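Local atomic coordinates of protein GLB-12 (Caenorhabditis elegans, PDB entry 4BJA), a protein that binds heme b as a globin, serves in redox signalling essential for reproduction in the worm, and may also bind oxygen. Residues D76-R80 / A81-K85; D205-E208 / L209-K213; D36-L39 / L40-W44. The protein carries 1 engineered substitution. All blocks are in the same frame, centred on the assembly; numbering follows the deposited sequence.

Contact 1: D76-R80 / A81-K85; sequences DRAPR and AAMLK. With ACT (acetate ion), chain G; ACT (acetate ion), chain F.
M83 folds back over the carbonyls of A78, P79 and R80. Its CG lies anti to its carbonyl carbon (chi1 -74°), which sends the chain back along the preceding turn. M83 CB lies beside R80 O. M83 CG sits 3.4 Å from P79 O and 3.9 Å from A78 CB. SD passes R80 CA, and the straight chain then carries M83 CE to 3.2 Å from A78 O. M83 also packs on L59 of helix 50-65 and F89 of helix 87-108. Two backbone bonds set the curve: A82 N to P79 O, 2.8 Å, and M83 N to R80 O, 3.2 Å. A82 CB rests at 3.7 Å from P79 CD. Water 1 donates to R80 O and accepts from L84 N. The extended R80 chain ends in a salt bridge from its NH2 to D60 OD1 of helix 50-65. R77 NE and NH2 both grip one oxygen of an acetate, and NH1 bonds a second acetate and D76 O. Those acetates probably came from the crystallisation liquor. The P79-A82 and R80-M83 turns overlap, both type I, in what probably corresponds to the CD region of the globin fold, before the helix that carries the axial ligand H92.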
ATOM      1  N   ASP A  76      14.108  26.228 -17.185  1.00 25.16           N
ATOM      2  CA  ASP A  76      13.381  27.459 -17.026  1.00 27.28           C
ATOM      3  C   ASP A  76      13.645  28.479 -18.155  1.00 28.71           C
ATOM      4  O   ASP A  76      12.861  29.438 -18.264  1.00 29.03           O
ATOM      5  CB  ASP A  76      13.682  28.024 -15.634  1.00 26.94           C
ATOM      6  CG  ASP A  76      15.187  28.146 -15.371  1.00 34.02           C
ATOM      7  OD1 ASP A  76      15.936  27.105 -15.395  1.00 37.62           O
ATOM      8  OD2 ASP A  76      15.628  29.294 -15.150  1.00 37.13           O
ATOM      9  N   ARG A  77      14.667  28.278 -19.010  1.00 29.30           N
ATOM     10  CA  ARG A  77      14.843  29.172 -20.187  1.00 31.59           C
ATOM     11  C   ARG A  77      14.783  28.485 -21.530  1.00 32.18           C
ATOM     12  O   ARG A  77      14.598  29.138 -22.583  1.00 32.92           O
ATOM     13  CB  ARG A  77      16.153  29.960 -20.082  1.00 31.25           C
ATOM     14  CG  ARG A  77      16.171  30.897 -18.904  1.00 32.08           C
ATOM     15  CD  ARG A  77      15.230  32.108 -19.139  1.00 33.33           C
ATOM     16  NE  ARG A  77      15.338  32.987 -17.992  1.00 33.49           N
ATOM     17  CZ  ARG A  77      14.574  32.917 -16.912  1.00 35.08           C
ATOM     18  NH1 ARG A  77      13.583  32.023 -16.840  1.00 36.23           N
ATOM     19  NH2 ARG A  77      14.802  33.751 -15.908  1.00 35.22           N
ATOM     20  N   ALA A  78      15.015  27.179 -21.522  1.00 31.49           N
ATOM     21  CA  ALA A  78      15.094  26.428 -22.755  1.00 32.24           C
ATOM     22  C   ALA A  78      13.729  26.421 -23.430  1.00 32.85           C
ATOM     23  O   ALA A  78      12.719  26.133 -22.769  1.00 34.36           O
ATOM     24  CB  ALA A  78      15.553  24.992 -22.462  1.00 32.17           C
ATOM     25  N   PRO A  79      13.681  26.694 -24.757  1.00 32.30           N
ATOM     26  CA  PRO A  79      12.373  26.515 -25.393  1.00 32.12           C
ATOM     27  C   PRO A  79      11.983  25.063 -25.183  1.00 31.56           C
ATOM     28  O   PRO A  79      12.876  24.216 -25.008  1.00 30.52           O
ATOM     29  CB  PRO A  79      12.637  26.771 -26.887  1.00 32.00           C
ATOM     30  CG  PRO A  79      14.104  26.754 -27.057  1.00 32.18           C
ATOM     31  CD  PRO A  79      14.761  26.982 -25.720  1.00 32.17           C
ATOM     32  N   ARG A  80      10.677  24.786 -25.231  1.00 31.13           N
ATOM     33  CA  ARG A  80      10.187  23.416 -25.193  1.00 31.36           C
ATOM     34  C   ARG A  80      11.019  22.562 -26.144  1.00 32.11           C
ATOM     35  O   ARG A  80      11.472  21.503 -25.763  1.00 32.17           O
ATOM     36  CB  ARG A  80       8.700  23.382 -25.579  1.00 30.83           C
ATOM     37  CG  ARG A  80       8.148  21.988 -25.776  1.00 30.23           C
ATOM     38  CD  ARG A  80       6.612  21.998 -25.722  1.00 29.88           C
ATOM     39  NE  ARG A  80       6.168  20.634 -25.964  1.00 34.92           N
ATOM     40  CZ  ARG A  80       5.295  19.945 -25.233  1.00 36.25           C
ATOM     41  NH1 ARG A  80       4.660  20.474 -24.194  1.00 34.55           N
ATOM     42  NH2 ARG A  80       5.031  18.699 -25.600  1.00 39.93           N
ATOM     43  N   ALA A  81      11.297  23.077 -27.347  1.00 33.39           N
ATOM     44  CA  ALA A  81      12.073  22.333 -28.349  1.00 34.24           C
ATOM     45  C   ALA A  81      13.553  22.000 -28.018  1.00 34.43           C
ATOM     46  O   ALA A  81      14.135  21.106 -28.660  1.00 36.12           O
ATOM     47  CB  ALA A  81      11.951  23.010 -29.750  1.00 35.07           C
ATOM     48  N   ALA A  82      14.151  22.683 -27.042  1.00 33.07           N
ATOM     49  CA  ALA A  82      15.527  22.367 -26.595  1.00 32.33           C
ATOM     50  C   ALA A  82      15.632  21.557 -25.306  1.00 30.57           C
ATOM     51  O   ALA A  82      16.742  21.124 -24.927  1.00 30.40           O
ATOM     52  CB  ALA A  82      16.328  23.646 -26.411  1.00 33.22           C
ATOM     53  N   MET A  83      14.508  21.398 -24.609  1.00 27.55           N
ATOM     54  CA  MET A  83      14.547  20.838 -23.262  1.00 24.74           C
ATOM     55  C   MET A  83      15.066  19.423 -23.210  1.00 24.10           C
ATOM     56  O   MET A  83      15.737  19.081 -22.244  1.00 23.12           O
ATOM     57  CB  MET A  83      13.153  20.856 -22.641  1.00 23.62           C
ATOM     58  CG  MET A  83      12.725  22.251 -22.230  1.00 23.59           C
ATOM     59  SD  MET A  83      11.132  22.208 -21.416  1.00 24.78           S
ATOM     60  CE  MET A  83      10.886  23.989 -21.293  1.00 26.53           C
ATOM     61  N   LEU A  84      14.728  18.601 -24.209  1.00 25.46           N
ATOM     62  CA  LEU A  84      15.110  17.184 -24.166  1.00 26.80           C
ATOM     63  C   LEU A  84      16.637  17.022 -24.113  1.00 27.67           C
ATOM     64  O   LEU A  84      17.142  16.009 -23.627  1.00 28.84           O
ATOM     65  CB  LEU A  84      14.547  16.432 -25.365  1.00 27.79           C
ATOM     66  CG  LEU A  84      13.014  16.441 -25.398  1.00 30.01           C
ATOM     67  CD1 LEU A  84      12.468  16.038 -26.774  1.00 32.77           C
ATOM     68  CD2 LEU A  84      12.485  15.508 -24.337  1.00 30.86           C
ATOM     69  N   LYS A  85      17.357  18.032 -24.592  1.00 27.57           N
ATOM     70  CA  LYS A  85      18.836  18.000 -24.560  1.00 28.64           C
ATOM     71  C   LYS A  85      19.498  18.523 -23.301  1.00 26.97           C
ATOM     72  O   LYS A  85      20.699  18.357 -23.098  1.00 28.26           O
ATOM     73  CB  LYS A  85      19.390  18.755 -25.751  1.00 29.73           C
ATOM     74  CG  LYS A  85      19.044  18.133 -27.077  1.00 34.83           C
ATOM     75  CD  LYS A  85      20.237  18.309 -28.042  1.00 40.52           C
ATOM     76  CE  LYS A  85      19.971  17.659 -29.400  1.00 44.51           C
ATOM     77  NZ  LYS A  85      18.862  18.366 -30.109  1.00 46.55           N
TER
HETATM   78  C   ACT G1220      18.023  35.643 -17.103  1.00 41.93           C
HETATM   79  O   ACT G1220      16.779  35.535 -16.991  1.00 43.17           O
HETATM   80  OXT ACT G1220      18.543  34.846 -17.901  1.00 42.47           O
HETATM   81  CH3 ACT G1220      18.831  36.664 -16.355  1.00 42.66           C
HETATM   82  C   ACT F1219      10.659  30.309 -14.342  1.00 30.80           C
HETATM   83  O   ACT F1219      11.374  31.114 -14.978  1.00 33.29           O
HETATM   84  OXT ACT F1219       9.990  30.813 -13.442  1.00 32.20           O
HETATM   85  CH3 ACT F1219      10.529  28.883 -14.737  1.00 31.54           C
HETATM   86  O   HOH W   1      12.735  19.260 -26.389  1.00 39.79           O

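Contact 2: D205-E208 / L209-K213; sequences DSFE and LERAK
F207, E208 and R211 form the tight cluster of this helical turn. The edge of the F207 ring stands over one face of the R211 guanidinium. F207 CE1 lies near the centre of that face, 3.7 Å from R211 CZ, and the two planes are 74° apart. E208 runs alongside R211 and closes the group with a salt bridge: R211 NH2 gives an N-H to E208 OE2 at 3.0 Å. OE2 lies in the guanidinium plane and is met on its syn side, yet NH2 is 35° out of the carboxylate plane. The bend at chi3 of R211 (69°) turns the guanidinium toward both partners. R211 NH1 bonds E134 O and Q137 O, which helps fix its rotation. On the solvent side a water replaces direct contact: water 2 donates to E208 O at 2.6 Å and weakly to E208 OE2, and accepts from R211 NE at 3.0 Å. Across the dimer interface, E208 packs on L209 of the second subunit. The turn belongs to helix 185-214. The F207 side chain is about 4 Å from that of H127, an axial ligand of the heme iron. F207 also leans on V128 and meets the ring of F145 in helix 144-160. S206 and E210 touch R125 of helix 113-126.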
ATOM      1  N   ASP A 205       5.263   7.150   0.435  1.00 17.99           N
ATOM      2  CA  ASP A 205       5.467   6.671   1.797  1.00 20.00           C
ATOM      3  C   ASP A 205       6.934   6.521   2.134  1.00 19.63           C
ATOM      4  O   ASP A 205       7.358   6.915   3.223  1.00 19.71           O
ATOM      5  CB  ASP A 205       4.685   5.376   2.040  1.00 20.50           C
ATOM      6  CG  ASP A 205       3.197   5.626   2.308  1.00 27.90           C
ATOM      7  OD1 ASP A 205       2.747   6.796   2.396  1.00 34.77           O
ATOM      8  OD2 ASP A 205       2.455   4.628   2.469  1.00 34.30           O
ATOM      9  N   SER A 206       7.710   6.007   1.174  1.00 18.12           N
ATOM     10  CA  SER A 206       9.121   5.830   1.419  1.00 19.58           C
ATOM     11  C   SER A 206       9.844   7.191   1.541  1.00 19.23           C
ATOM     12  O   SER A 206      10.713   7.410   2.426  1.00 20.20           O
ATOM     13  CB  SER A 206       9.735   4.927   0.362  1.00 19.06           C
ATOM     14  OG  SER A 206       9.595   5.461  -0.957  1.00 25.35           O
ATOM     15  N   PHE A 207       9.481   8.109   0.662  1.00 18.95           N
ATOM     16  CA  PHE A 207       9.999   9.472   0.774  1.00 19.72           C
ATOM     17  C   PHE A 207       9.681  10.097   2.162  1.00 20.37           C
ATOM     18  O   PHE A 207      10.546  10.705   2.829  1.00 21.00           O
ATOM     19  CB  PHE A 207       9.390  10.332  -0.362  1.00 18.83           C
ATOM     20  CG  PHE A 207       9.870  11.767  -0.345  1.00 19.55           C
ATOM     21  CD1 PHE A 207       9.304  12.687   0.535  1.00 20.61           C
ATOM     22  CD2 PHE A 207      10.907  12.165  -1.174  1.00 19.09           C
ATOM     23  CE1 PHE A 207       9.779  14.013   0.598  1.00 20.35           C
ATOM     24  CE2 PHE A 207      11.361  13.517  -1.147  1.00 19.07           C
ATOM     25  CZ  PHE A 207      10.817  14.401  -0.248  1.00 21.51           C
ATOM     26  N   GLU A 208       8.426   9.981   2.588  1.00 19.97           N
ATOM     27  CA  GLU A 208       7.984  10.678   3.768  1.00 20.86           C
ATOM     28  C   GLU A 208       8.757  10.158   4.988  1.00 21.30           C
ATOM     29  O   GLU A 208       9.197  10.938   5.851  1.00 21.73           O
ATOM     30  CB  GLU A 208       6.494  10.495   3.915  1.00 22.61           C
ATOM     31  CG  GLU A 208       5.844  11.480   4.818  1.00 26.38           C
ATOM     32  CD  GLU A 208       5.765  12.899   4.232  1.00 30.75           C
ATOM     33  OE1 GLU A 208       5.626  13.073   3.002  1.00 32.13           O
ATOM     34  OE2 GLU A 208       5.802  13.840   5.035  1.00 35.23           O
ATOM     35  N   LEU A 209       8.934   8.848   5.029  1.00 21.07           N
ATOM     36  CA  LEU A 209       9.640   8.215   6.148  1.00 22.25           C
ATOM     37  C   LEU A 209      11.109   8.623   6.167  1.00 24.44           C
ATOM     38  O   LEU A 209      11.673   8.910   7.233  1.00 24.38           O
ATOM     39  CB  LEU A 209       9.514   6.693   6.035  1.00 22.91           C
ATOM     40  CG  LEU A 209      10.177   5.895   7.185  1.00 23.62           C
ATOM     41  CD1 LEU A 209       9.630   6.300   8.545  1.00 25.31           C
ATOM     42  CD2 LEU A 209       9.975   4.382   6.975  1.00 26.79           C
ATOM     43  N   GLU A 210      11.736   8.606   4.994  1.00 25.21           N
ATOM     44  CA  GLU A 210      13.141   8.936   4.905  1.00 27.55           C
ATOM     45  C   GLU A 210      13.380  10.391   5.296  1.00 28.00           C
ATOM     46  O   GLU A 210      14.357  10.705   6.013  1.00 28.41           O
ATOM     47  CB  GLU A 210      13.664   8.653   3.503  1.00 28.54           C
ATOM     48  CG  GLU A 210      15.151   9.034   3.292  1.00 31.29           C
ATOM     49  CD  GLU A 210      16.119   8.153   4.088  1.00 35.19           C
ATOM     50  OE1 GLU A 210      15.749   7.043   4.526  1.00 36.01           O
ATOM     51  OE2 GLU A 210      17.283   8.572   4.256  1.00 38.78           O
ATOM     52  N   ARG A 211      12.496  11.278   4.843  1.00 27.79           N
ATOM     53  CA  ARG A 211      12.604  12.669   5.252  1.00 29.01           C
ATOM     54  C   ARG A 211      12.431  12.833   6.774  1.00 30.09           C
ATOM     55  O   ARG A 211      13.203  13.573   7.416  1.00 30.85           O
ATOM     56  CB  ARG A 211      11.613  13.536   4.471  1.00 28.66           C
ATOM     57  CG  ARG A 211      11.617  14.967   4.957  1.00 29.19           C
ATOM     58  CD  ARG A 211      10.856  15.849   3.998  1.00 28.16           C
ATOM     59  NE  ARG A 211       9.425  15.565   4.029  1.00 29.38           N
ATOM     60  CZ  ARG A 211       8.516  16.219   3.317  1.00 30.99           C
ATOM     61  NH1 ARG A 211       8.881  17.230   2.518  1.00 31.88           N
ATOM     62  NH2 ARG A 211       7.239  15.865   3.399  1.00 29.48           N
ATOM     63  N   ALA A 212      11.449  12.138   7.361  1.00 31.31           N
ATOM     64  CA  ALA A 212      11.202  12.238   8.802  1.00 33.01           C
ATOM     65  C   ALA A 212      12.427  11.776   9.594  1.00 34.72           C
ATOM     66  O   ALA A 212      12.785  12.389  10.606  1.00 34.56           O
ATOM     67  CB  ALA A 212       9.968  11.466   9.222  1.00 32.40           C
ATOM     68  N   LYS A 213      13.072  10.718   9.123  1.00 36.31           N
ATOM     69  CA  LYS A 213      14.244  10.162   9.817  1.00 39.15           C
ATOM     70  C   LYS A 213      15.442  11.089   9.745  1.00 41.44           C
ATOM     71  O   LYS A 213      16.170  11.257  10.736  1.00 41.41           O
ATOM     72  CB  LYS A 213      14.625   8.806   9.241  1.00 38.92           C
ATOM     73  CG  LYS A 213      13.707   7.680   9.662  1.00 40.06           C
ATOM     74  CD  LYS A 213      14.168   6.392   9.018  1.00 41.99           C
ATOM     75  CE  LYS A 213      13.213   5.242   9.260  1.00 42.34           C
ATOM     76  NZ  LYS A 213      13.547   4.147   8.314  1.00 43.52           N
TER
HETATM   77  O   HOH W   2       8.540  13.469   6.032  1.00 28.90           O

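Contact 3: D36-L39 / L40-W44; sequences DRTL and LRETW
This is a local contact of i to i+4 side chains and backbone within one alpha-helix, 34-46, the A helix of the globin fold. It is mostly buried. Residues on one side of the helix face helix 185-214: L40 packs on V191, W192 and F195. On another side R41 reaches helix 87-108 and makes a salt bridge with E101. R37 is paired with E111, and D36 with K194. The backbone bonds run in regular order from D36 O to L40 N, R37 O to R41 N and T38 O to E42 N, the last at 2.8 Å. T38 and E42 lie side by side and point the same way. T38 CG2 touches E42 CD at 4.0 Å, and E42 CG approaches T38 O at 3.3 Å. E42 OE1 is hydrogen-bonded to Y183 OH. The Y183 side chain also touches T38 and L39. L39 crosses T43 at a slant, with L39 CD2 4.0 Å from T43 CG2. T43 holds its OG1 between its backbone N and carbonyl carbon (chi1 55°), and this turns the hydroxyl back to the preceding turn, where it donates to L39 O. T43 OG1 also has a hydrogen bond with W192 NE1. A valine here would probably leave W192 NE1 without this mate and L39 O with the backbone bond alone. L39 O takes two donors from one residue: T43 N at 2.8 Å and T43 OG1 at 2.7 Å, the hydroxyl tilted 33° from the carbonyl plane.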
ATOM      1  N   ASP A  36      -2.474  -9.580 -14.413  1.00 22.83           N
ATOM      2  CA  ASP A  36      -2.323  -8.109 -14.444  1.00 20.25           C
ATOM      3  C   ASP A  36      -0.875  -7.748 -14.760  1.00 20.13           C
ATOM      4  O   ASP A  36      -0.600  -6.835 -15.553  1.00 18.70           O
ATOM      5  CB  ASP A  36      -2.664  -7.467 -13.087  1.00 21.60           C
ATOM      6  CG  ASP A  36      -4.131  -7.604 -12.707  1.00 23.49           C
ATOM      7  OD1 ASP A  36      -4.969  -7.901 -13.589  1.00 25.41           O
ATOM      8  OD2 ASP A  36      -4.437  -7.399 -11.498  1.00 26.24           O
ATOM      9  N   ARG A  37       0.056  -8.393 -14.076  1.00 19.43           N
ATOM     10  CA  ARG A  37       1.470  -8.027 -14.251  1.00 19.21           C
ATOM     11  C   ARG A  37       1.928  -8.360 -15.649  1.00 20.37           C
ATOM     12  O   ARG A  37       2.736  -7.644 -16.216  1.00 20.69           O
ATOM     13  CB  ARG A  37       2.364  -8.702 -13.180  1.00 18.97           C
ATOM     14  CG  ARG A  37       2.070  -8.101 -11.771  1.00 20.27           C
ATOM     15  CD  ARG A  37       2.992  -8.658 -10.675  1.00 21.74           C
ATOM     16  NE  ARG A  37       2.465  -9.887 -10.068  1.00 28.04           N
ATOM     17  CZ  ARG A  37       2.759 -11.133 -10.381  1.00 29.81           C
ATOM     18  NH1 ARG A  37       3.619 -11.440 -11.380  1.00 31.37           N
ATOM     19  NH2 ARG A  37       2.162 -12.103  -9.643  1.00 29.58           N
ATOM     20  N   THR A  38       1.479  -9.491 -16.181  1.00 20.79           N
ATOM     21  CA  THR A  38       1.839  -9.851 -17.570  1.00 21.28           C
ATOM     22  C   THR A  38       1.291  -8.777 -18.527  1.00 21.62           C
ATOM     23  O   THR A  38       1.981  -8.333 -19.476  1.00 21.91           O
ATOM     24  CB  THR A  38       1.245 -11.200 -17.896  1.00 21.56           C
ATOM     25  OG1 THR A  38       1.919 -12.162 -17.069  1.00 23.27           O
ATOM     26  CG2 THR A  38       1.398 -11.565 -19.352  1.00 22.57           C
ATOM     27  N   LEU A  39       0.046  -8.369 -18.301  1.00 21.24           N
ATOM     28  CA  LEU A  39      -0.553  -7.293 -19.126  1.00 21.30           C
ATOM     29  C   LEU A  39       0.309  -6.024 -19.062  1.00 21.07           C
ATOM     30  O   LEU A  39       0.570  -5.394 -20.112  1.00 20.15           O
ATOM     31  CB  LEU A  39      -1.999  -7.026 -18.669  1.00 20.83           C
ATOM     32  CG  LEU A  39      -2.734  -5.851 -19.333  1.00 21.06           C
ATOM     33  CD1 LEU A  39      -4.159  -6.005 -18.991  1.00 24.15           C
ATOM     34  CD2 LEU A  39      -2.279  -4.435 -18.818  1.00 21.17           C
ATOM     35  N   LEU A  40       0.782  -5.656 -17.861  1.00 19.68           N
ATOM     36  CA  LEU A  40       1.594  -4.428 -17.726  1.00 18.53           C
ATOM     37  C   LEU A  40       2.809  -4.539 -18.598  1.00 19.40           C
ATOM     38  O   LEU A  40       3.117  -3.604 -19.348  1.00 19.74           O
ATOM     39  CB  LEU A  40       2.069  -4.194 -16.297  1.00 18.88           C
ATOM     40  CG  LEU A  40       1.110  -3.787 -15.244  1.00 19.33           C
ATOM     41  CD1 LEU A  40       1.884  -3.780 -13.938  1.00 20.51           C
ATOM     42  CD2 LEU A  40       0.665  -2.355 -15.555  1.00 18.91           C
ATOM     43  N   ARG A  41       3.519  -5.679 -18.511  1.00 18.94           N
ATOM     44  CA  ARG A  41       4.690  -5.854 -19.324  1.00 19.19           C
ATOM     45  C   ARG A  41       4.376  -5.893 -20.826  1.00 20.11           C
ATOM     46  O   ARG A  41       5.068  -5.221 -21.607  1.00 20.38           O
ATOM     47  CB  ARG A  41       5.494  -7.097 -18.892  1.00 18.40           C
ATOM     48  CG  ARG A  41       6.821  -7.178 -19.608  1.00 19.37           C
ATOM     49  CD  ARG A  41       7.703  -5.992 -19.390  1.00 20.02           C
ATOM     50  NE  ARG A  41       8.993  -6.185 -20.070  1.00 23.34           N
ATOM     51  CZ  ARG A  41       9.854  -5.205 -20.319  1.00 25.23           C
ATOM     52  NH1 ARG A  41       9.572  -3.960 -19.920  1.00 24.22           N
ATOM     53  NH2 ARG A  41      11.013  -5.472 -20.940  1.00 27.04           N
ATOM     54  N   GLU A  42       3.365  -6.662 -21.233  1.00 20.32           N
ATOM     55  CA  GLU A  42       3.079  -6.827 -22.683  1.00 23.24           C
ATOM     56  C   GLU A  42       2.605  -5.509 -23.292  1.00 22.53           C
ATOM     57  O   GLU A  42       3.048  -5.151 -24.373  1.00 22.66           O
ATOM     58  CB  GLU A  42       2.066  -7.925 -22.912  1.00 24.49           C
ATOM     59  CG  GLU A  42       2.598  -9.319 -22.581  1.00 29.51           C
ATOM     60  CD  GLU A  42       1.722 -10.447 -23.128  1.00 37.60           C
ATOM     61  OE1 GLU A  42       0.493 -10.260 -23.245  1.00 42.96           O
ATOM     62  OE2 GLU A  42       2.258 -11.545 -23.418  1.00 40.95           O
ATOM     63  N   THR A  43       1.730  -4.789 -22.580  1.00 21.10           N
ATOM     64  CA  THR A  43       1.285  -3.484 -23.085  1.00 20.89           C
ATOM     65  C   THR A  43       2.427  -2.456 -23.181  1.00 20.69           C
ATOM     66  O   THR A  43       2.480  -1.692 -24.140  1.00 21.10           O
ATOM     67  CB  THR A  43       0.087  -2.919 -22.336  1.00 20.20           C
ATOM     68  OG1 THR A  43       0.394  -2.877 -20.947  1.00 20.10           O
ATOM     69  CG2 THR A  43      -1.151  -3.810 -22.567  1.00 22.53           C
ATOM     70  N   TRP A  44       3.319  -2.401 -22.198  1.00 20.04           N
ATOM     71  CA  TRP A  44       4.457  -1.527 -22.259  1.00 19.70           C
ATOM     72  C   TRP A  44       5.355  -1.890 -23.443  1.00 20.52           C
ATOM     73  O   TRP A  44       5.872  -1.005 -24.154  1.00 22.42           O
ATOM     74  CB  TRP A  44       5.227  -1.609 -20.952  1.00 19.73           C
ATOM     75  CG  TRP A  44       6.537  -0.827 -20.932  1.00 19.50           C
ATOM     76  CD1 TRP A  44       7.798  -1.333 -21.119  1.00 19.75           C
ATOM     77  CD2 TRP A  44       6.702   0.571 -20.659  1.00 18.69           C
ATOM     78  NE1 TRP A  44       8.728  -0.333 -21.007  1.00 21.85           N
ATOM     79  CE2 TRP A  44       8.091   0.851 -20.733  1.00 19.65           C
ATOM     80  CE3 TRP A  44       5.803   1.628 -20.384  1.00 18.64           C
ATOM     81  CZ2 TRP A  44       8.626   2.138 -20.488  1.00 22.17           C
ATOM     82  CZ3 TRP A  44       6.330   2.895 -20.172  1.00 20.35           C
ATOM     83  CH2 TRP A  44       7.729   3.147 -20.212  1.00 20.05           C
TER

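Overall arrangement
The three contacts are separate. Along the chain they run 36-44, 76-85, 205-213, and no two of them touch. Contacts 1 and 2 have centres 32 Å apart, contacts 2 and 3 30 Å, the latter pair on opposite sides of the chain's centre. They lie at different distances from the heme. Contact 2 is nearest, with the F207 side chain about 8 Å from the heme. The side chain of M83 in contact 1 lies about 12 Å from the heme and about 11 Å from that of H92, one of the two axial ligands. The side chain of L40 in contact 3 is about 14 Å from the heme. Helix 185-214 links contacts 2 and 3: it carries one and packs against the other.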